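Long-range contact in putative acetyl transferase (Pyrococcus furiosus, PDB 1VKC), which probably transfers an acyl group, most likely acetyl, to an acceptor still to be identified: residues L74-T82 with L112-R123. Residues are numbered along the deposited sequence; the frame is centred on the assembly and turned at random.
Sequences LGHVWICIT and LLRKAEEWAKER
Ile79 overlaps Ala116 and Trp119 where helix 108-122 packs on the central sheet of this GNAT fold. Segments 74-82 and 112-122 run roughly parallel, their axes 8.5 Å apart at closest approach and inclined by 27°, and the strand meets the helix with alternate residues Val77, Ile79 and Ile81. The short side chain of Ala116 lets the sheet come close: its CB lies 3.6 Å from Ile79 CD1 and 4.0 Å from Val77 CG2. Beta-branched residues suit the strand here because Val77 and Ile79 each spread two branches over the helix: Val77 sets CG1 against Leu112, and Ile79 sends CG2, anti to the backbone N, to the Trp119 ring. At the other end, Leu112 lays CD1 on the peptide between Gly75 and His76, 3.6 Å from His76 N, where glycine leaves room for the leucine; Leu74 and Gly75 form a classic beta bulge opposite Ala66. On the other face of the sheet, His76 NE2 is hydrogen-bonded to Glu98 OE2 and Trp78 stacks on Phe63. Trp119 meets the CG1-CD1 arm of Ile81 obliquely, Trp119 CZ3 3.5 Å from Ile81 CG1. Aliphatic Arg123 CG lies 3.5 Å above one face of that indole, offset toward its rim.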
ATOM      1  N   LEU A  74      -3.073  15.888   2.426  1.00 29.35           N
ATOM      2  CA  LEU A  74      -1.622  15.892   2.198  1.00 28.85           C
ATOM      3  C   LEU A  74      -0.839  15.198   3.308  1.00 27.82           C
ATOM      4  O   LEU A  74       0.266  14.725   3.075  1.00 27.34           O
ATOM      5  CB  LEU A  74      -1.105  17.321   2.054  1.00 30.27           C
ATOM      6  CG  LEU A  74      -1.749  18.160   0.950  1.00 32.04           C
ATOM      7  CD1 LEU A  74      -1.103  19.533   0.948  1.00 32.82           C
ATOM      8  CD2 LEU A  74      -1.610  17.480  -0.395  1.00 33.46           C
ATOM      9  N   GLY A  75      -1.399  15.151   4.512  1.00 28.04           N
ATOM     10  CA  GLY A  75      -0.705  14.540   5.632  1.00 25.92           C
ATOM     11  C   GLY A  75      -1.437  14.769   6.923  1.00 25.94           C
ATOM     12  O   GLY A  75      -2.390  15.534   6.966  1.00 25.48           O
ATOM     13  N   HIS A  76      -0.985  14.122   7.987  1.00 21.84           N
ATOM     14  CA  HIS A  76      -1.650  14.273   9.277  1.00 21.75           C
ATOM     15  C   HIS A  76      -0.681  14.043  10.415  1.00 20.19           C
ATOM     16  O   HIS A  76       0.411  13.472  10.223  1.00 17.80           O
ATOM     17  CB  HIS A  76      -2.819  13.277   9.378  1.00 24.07           C
ATOM     18  CG  HIS A  76      -2.371  11.856   9.504  1.00 25.68           C
ATOM     19  ND1 HIS A  76      -2.164  11.248  10.722  1.00 28.93           N
ATOM     20  CD2 HIS A  76      -2.041  10.940   8.566  1.00 27.10           C
ATOM     21  CE1 HIS A  76      -1.738  10.015  10.527  1.00 27.02           C
ATOM     22  NE2 HIS A  76      -1.637   9.809   9.230  1.00 25.53           N
ATOM     23  N   VAL A  77      -1.093  14.484  11.601  1.00 20.80           N
ATOM     24  CA  VAL A  77      -0.457  14.093  12.837  1.00 19.22           C
ATOM     25  C   VAL A  77      -1.528  13.590  13.805  1.00 21.01           C
ATOM     26  O   VAL A  77      -2.638  14.132  13.848  1.00 24.71           O
ATOM     27  CB  VAL A  77       0.407  15.222  13.437  1.00 20.72           C
ATOM     28  CG1 VAL A  77      -0.369  16.521  13.613  1.00 20.97           C
ATOM     29  CG2 VAL A  77       1.010  14.776  14.745  1.00 20.28           C
ATOM     30  N   TRP A  78      -1.210  12.503  14.516  1.00 20.97           N
ATOM     31  CA  TRP A  78      -2.121  11.898  15.499  1.00 21.63           C
ATOM     32  C   TRP A  78      -1.492  12.066  16.872  1.00 21.93           C
ATOM     33  O   TRP A  78      -0.426  11.548  17.116  1.00 19.41           O
ATOM     34  CB  TRP A  78      -2.360  10.415  15.124  1.00 25.44           C
ATOM     35  CG  TRP A  78      -3.265   9.607  16.043  1.00 25.68           C
ATOM     36  CD1 TRP A  78      -3.985  10.056  17.116  1.00 26.19           C
ATOM     37  CD2 TRP A  78      -3.558   8.206  15.928  1.00 25.77           C
ATOM     38  NE1 TRP A  78      -4.672   9.016  17.693  1.00 27.06           N
ATOM     39  CE2 TRP A  78      -4.441   7.871  16.979  1.00 26.40           C
ATOM     40  CE3 TRP A  78      -3.162   7.199  15.038  1.00 27.24           C
ATOM     41  CZ2 TRP A  78      -4.934   6.565  17.172  1.00 27.73           C
ATOM     42  CZ3 TRP A  78      -3.648   5.894  15.225  1.00 27.43           C
ATOM     43  CH2 TRP A  78      -4.522   5.592  16.287  1.00 26.97           C
ATOM     44  N   ILE A  79      -2.176  12.808  17.749  1.00 20.93           N
ATOM     45  CA  ILE A  79      -1.712  13.105  19.102  1.00 22.05           C
ATOM     46  C   ILE A  79      -2.607  12.440  20.137  1.00 22.76           C
ATOM     47  O   ILE A  79      -3.843  12.456  20.001  1.00 19.84           O
ATOM     48  CB  ILE A  79      -1.763  14.619  19.380  1.00 24.48           C
ATOM     49  CG1 ILE A  79      -1.175  15.418  18.233  1.00 24.53           C
ATOM     50  CG2 ILE A  79      -1.046  14.951  20.707  1.00 25.53           C
ATOM     51  CD1 ILE A  79      -1.689  16.808  18.186  1.00 28.09           C
ATOM     52  N   CYS A  80      -1.975  11.895  21.175  1.00 24.90           N
ATOM     53  CA  CYS A  80      -2.653  11.339  22.346  1.00 24.88           C
ATOM     54  C   CYS A  80      -2.122  11.979  23.626  1.00 24.86           C
ATOM     55  O   CYS A  80      -0.920  11.881  23.915  1.00 25.27           O
ATOM     56  CB  CYS A  80      -2.393   9.830  22.437  1.00 27.66           C
ATOM     57  SG  CYS A  80      -3.289   8.974  23.742  1.00 34.76           S
ATOM     58  N   ILE A  81      -3.014  12.598  24.402  1.00 22.43           N
ATOM     59  CA  ILE A  81      -2.657  13.139  25.723  1.00 22.56           C
ATOM     60  C   ILE A  81      -2.723  12.017  26.738  1.00 22.62           C
ATOM     61  O   ILE A  81      -3.757  11.368  26.882  1.00 22.58           O
ATOM     62  CB  ILE A  81      -3.623  14.286  26.150  1.00 26.07           C
ATOM     63  CG1 ILE A  81      -3.553  15.464  25.170  1.00 27.39           C
ATOM     64  CG2 ILE A  81      -3.345  14.730  27.601  1.00 26.79           C
ATOM     65  CD1 ILE A  81      -2.216  16.156  25.102  1.00 27.53           C
ATOM     66  N   THR A  82      -1.617  11.770  27.431  1.00 21.29           N
ATOM     67  CA  THR A  82      -1.553  10.679  28.396  1.00 23.12           C
ATOM     68  C   THR A  82      -0.558  11.009  29.492  1.00 21.37           C
ATOM     69  O   THR A  82      -0.131  12.180  29.607  1.00 24.12           O
ATOM     70  CB  THR A  82      -1.228   9.328  27.666  1.00 25.37           C
ATOM     71  OG1 THR A  82      -1.226   8.250  28.604  1.00 26.00           O
ATOM     72  CG2 THR A  82       0.184   9.329  27.090  1.00 25.79           C
ATOM     73  N   LEU A 112       3.072  20.329  10.651  1.00 22.01           N
ATOM     74  CA  LEU A 112       2.150  19.469  11.396  1.00 21.68           C
ATOM     75  C   LEU A 112       2.671  19.256  12.807  1.00 19.19           C
ATOM     76  O   LEU A 112       1.922  19.361  13.780  1.00 17.43           O
ATOM     77  CB  LEU A 112       1.949  18.125  10.666  1.00 22.40           C
ATOM     78  CG  LEU A 112       0.985  18.160   9.460  1.00 24.58           C
ATOM     79  CD1 LEU A 112       1.154  16.924   8.579  1.00 24.51           C
ATOM     80  CD2 LEU A 112      -0.465  18.291   9.928  1.00 24.93           C
ATOM     81  N   LEU A 113       3.963  18.981  12.928  1.00 19.87           N
ATOM     82  CA  LEU A 113       4.582  18.799  14.244  1.00 21.42           C
ATOM     83  C   LEU A 113       4.549  20.078  15.097  1.00 21.01           C
ATOM     84  O   LEU A 113       4.315  20.018  16.301  1.00 18.40           O
ATOM     85  CB  LEU A 113       6.014  18.305  14.099  1.00 21.43           C
ATOM     86  CG  LEU A 113       6.707  17.891  15.415  1.00 20.68           C
ATOM     87  CD1 LEU A 113       5.901  16.854  16.135  1.00 22.62           C
ATOM     88  CD2 LEU A 113       8.101  17.374  15.162  1.00 20.38           C
ATOM     89  N   ARG A 114       4.786  21.233  14.483  1.00 23.26           N
ATOM     90  CA  ARG A 114       4.668  22.501  15.230  1.00 23.53           C
ATOM     91  C   ARG A 114       3.256  22.667  15.762  1.00 21.66           C
ATOM     92  O   ARG A 114       3.057  23.071  16.911  1.00 21.04           O
ATOM     93  CB  ARG A 114       5.027  23.714  14.356  1.00 25.10           C
ATOM     94  CG  ARG A 114       6.474  23.909  14.157  1.00 27.38           C
ATOM     95  CD  ARG A 114       6.828  25.335  13.675  1.00 27.46           C
ATOM     96  NE  ARG A 114       6.252  25.590  12.366  1.00 26.80           N
ATOM     97  CZ  ARG A 114       6.842  25.288  11.212  1.00 24.66           C
ATOM     98  NH1 ARG A 114       6.235  25.538  10.099  1.00 25.32           N
ATOM     99  NH2 ARG A 114       8.027  24.710  11.185  1.00 28.23           N
ATOM    100  N   LYS A 115       2.265  22.352  14.935  1.00 21.99           N
ATOM    101  CA  LYS A 115       0.855  22.472  15.372  1.00 23.10           C
ATOM    102  C   LYS A 115       0.548  21.535  16.551  1.00 22.66           C
ATOM    103  O   LYS A 115      -0.113  21.918  17.517  1.00 19.14           O
ATOM    104  CB  LYS A 115      -0.099  22.195  14.214  1.00 24.62           C
ATOM    105  CG  LYS A 115      -1.476  22.798  14.407  1.00 29.50           C
ATOM    106  N   ALA A 116       1.041  20.298  16.454  1.00 19.27           N
ATOM    107  CA  ALA A 116       0.910  19.319  17.506  1.00 19.99           C
ATOM    108  C   ALA A 116       1.562  19.785  18.812  1.00 17.10           C
ATOM    109  O   ALA A 116       0.962  19.684  19.871  1.00 19.37           O
ATOM    110  CB  ALA A 116       1.524  17.966  17.045  1.00 18.65           C
ATOM    111  N   GLU A 117       2.783  20.294  18.723  1.00 19.19           N
ATOM    112  CA  GLU A 117       3.488  20.843  19.880  1.00 19.32           C
ATOM    113  C   GLU A 117       2.716  22.009  20.513  1.00 21.91           C
ATOM    114  O   GLU A 117       2.573  22.100  21.749  1.00 20.02           O
ATOM    115  CB  GLU A 117       4.885  21.262  19.474  1.00 22.01           C
ATOM    116  CG  GLU A 117       5.779  20.059  19.153  1.00 21.39           C
ATOM    117  CD  GLU A 117       7.207  20.442  18.814  1.00 24.87           C
ATOM    118  OE1 GLU A 117       7.917  19.618  18.185  1.00 22.37           O
ATOM    119  OE2 GLU A 117       7.633  21.559  19.190  1.00 24.50           O
ATOM    120  N   GLU A 118       2.182  22.865  19.660  1.00 22.58           N
ATOM    121  CA  GLU A 118       1.373  23.999  20.122  1.00 24.54           C
ATOM    122  C   GLU A 118       0.113  23.525  20.863  1.00 21.48           C
ATOM    123  O   GLU A 118      -0.183  24.029  21.951  1.00 24.27           O
ATOM    124  CB  GLU A 118       1.039  24.921  18.947  1.00 28.08           C
ATOM    125  CG  GLU A 118       2.261  25.704  18.475  1.00 33.82           C
ATOM    126  CD  GLU A 118       2.130  26.313  17.074  1.00 38.78           C
ATOM    127  OE1 GLU A 118       1.112  26.062  16.380  1.00 42.31           O
ATOM    128  OE2 GLU A 118       3.073  27.047  16.665  1.00 40.86           O
ATOM    129  N   TRP A 119      -0.593  22.541  20.298  1.00 22.09           N
ATOM    130  CA  TRP A 119      -1.791  22.004  20.903  1.00 24.04           C
ATOM    131  C   TRP A 119      -1.486  21.278  22.210  1.00 24.74           C
ATOM    132  O   TRP A 119      -2.204  21.449  23.190  1.00 21.81           O
ATOM    133  CB  TRP A 119      -2.520  21.081  19.939  1.00 28.07           C
ATOM    134  CG  TRP A 119      -3.850  20.574  20.455  1.00 29.20           C
ATOM    135  CD1 TRP A 119      -5.063  21.211  20.377  1.00 29.98           C
ATOM    136  CD2 TRP A 119      -4.090  19.333  21.095  1.00 29.42           C
ATOM    137  NE1 TRP A 119      -6.042  20.430  20.946  1.00 30.79           N
ATOM    138  CE2 TRP A 119      -5.473  19.267  21.392  1.00 30.79           C
ATOM    139  CE3 TRP A 119      -3.279  18.246  21.451  1.00 30.21           C
ATOM    140  CZ2 TRP A 119      -6.051  18.171  22.032  1.00 30.53           C
ATOM    141  CZ3 TRP A 119      -3.853  17.159  22.089  1.00 29.97           C
ATOM    142  CH2 TRP A 119      -5.233  17.129  22.369  1.00 30.07           C
ATOM    143  N   ALA A 120      -0.420  20.474  22.214  1.00 20.85           N
ATOM    144  CA  ALA A 120       0.032  19.802  23.421  1.00 21.26           C
ATOM    145  C   ALA A 120       0.237  20.813  24.583  1.00 20.75           C
ATOM    146  O   ALA A 120      -0.231  20.595  25.698  1.00 21.24           O
ATOM    147  CB  ALA A 120       1.344  18.992  23.123  1.00 21.18           C
ATOM    148  N   LYS A 121       0.908  21.917  24.294  1.00 23.89           N
ATOM    149  CA  LYS A 121       1.146  22.963  25.283  1.00 26.70           C
ATOM    150  C   LYS A 121      -0.188  23.508  25.842  1.00 27.71           C
ATOM    151  O   LYS A 121      -0.318  23.698  27.053  1.00 25.65           O
ATOM    152  CB  LYS A 121       1.978  24.096  24.671  1.00 32.10           C
ATOM    153  CG  LYS A 121       2.801  24.903  25.681  1.00 36.97           C
ATOM    154  CD  LYS A 121       3.932  25.658  24.965  1.00 40.50           C
ATOM    155  CE  LYS A 121       4.757  26.509  25.926  1.00 43.54           C
ATOM    156  NZ  LYS A 121       5.791  27.315  25.208  1.00 45.53           N
ATOM    157  N   GLU A 122      -1.157  23.754  24.955  1.00 28.98           N
ATOM    158  CA  GLU A 122      -2.512  24.240  25.352  1.00 29.71           C
ATOM    159  C   GLU A 122      -3.194  23.316  26.311  1.00 30.33           C
ATOM    160  O   GLU A 122      -3.961  23.759  27.162  1.00 26.88           O
ATOM    161  CB  GLU A 122      -3.436  24.335  24.144  1.00 30.06           C
ATOM    162  CG  GLU A 122      -3.084  25.388  23.137  1.00 31.72           C
ATOM    163  CD  GLU A 122      -3.995  25.343  21.925  1.00 30.56           C
ATOM    164  OE1 GLU A 122      -3.617  25.957  20.912  1.00 37.42           O
ATOM    165  OE2 GLU A 122      -5.079  24.700  21.984  1.00 33.20           O
ATOM    166  N   ARG A 123      -2.963  22.010  26.134  1.00 27.88           N
ATOM    167  CA  ARG A 123      -3.577  20.982  26.987  1.00 28.87           C
ATOM    168  C   ARG A 123      -2.851  20.796  28.309  1.00 25.71           C
ATOM    169  O   ARG A 123      -3.304  20.041  29.148  1.00 26.96           O
ATOM    170  CB  ARG A 123      -3.642  19.625  26.254  1.00 31.49           C
ATOM    171  CG  ARG A 123      -4.484  19.612  25.005  1.00 37.35           C
ATOM    172  CD  ARG A 123      -5.989  19.550  25.261  1.00 41.55           C
ATOM    173  NE  ARG A 123      -6.531  20.836  25.662  1.00 45.83           N
ATOM    174  CZ  ARG A 123      -7.827  21.068  25.897  1.00 48.80           C
ATOM    175  NH1 ARG A 123      -8.224  22.287  26.254  1.00 50.22           N
ATOM    176  NH2 ARG A 123      -8.727  20.094  25.763  1.00 50.47           N
TER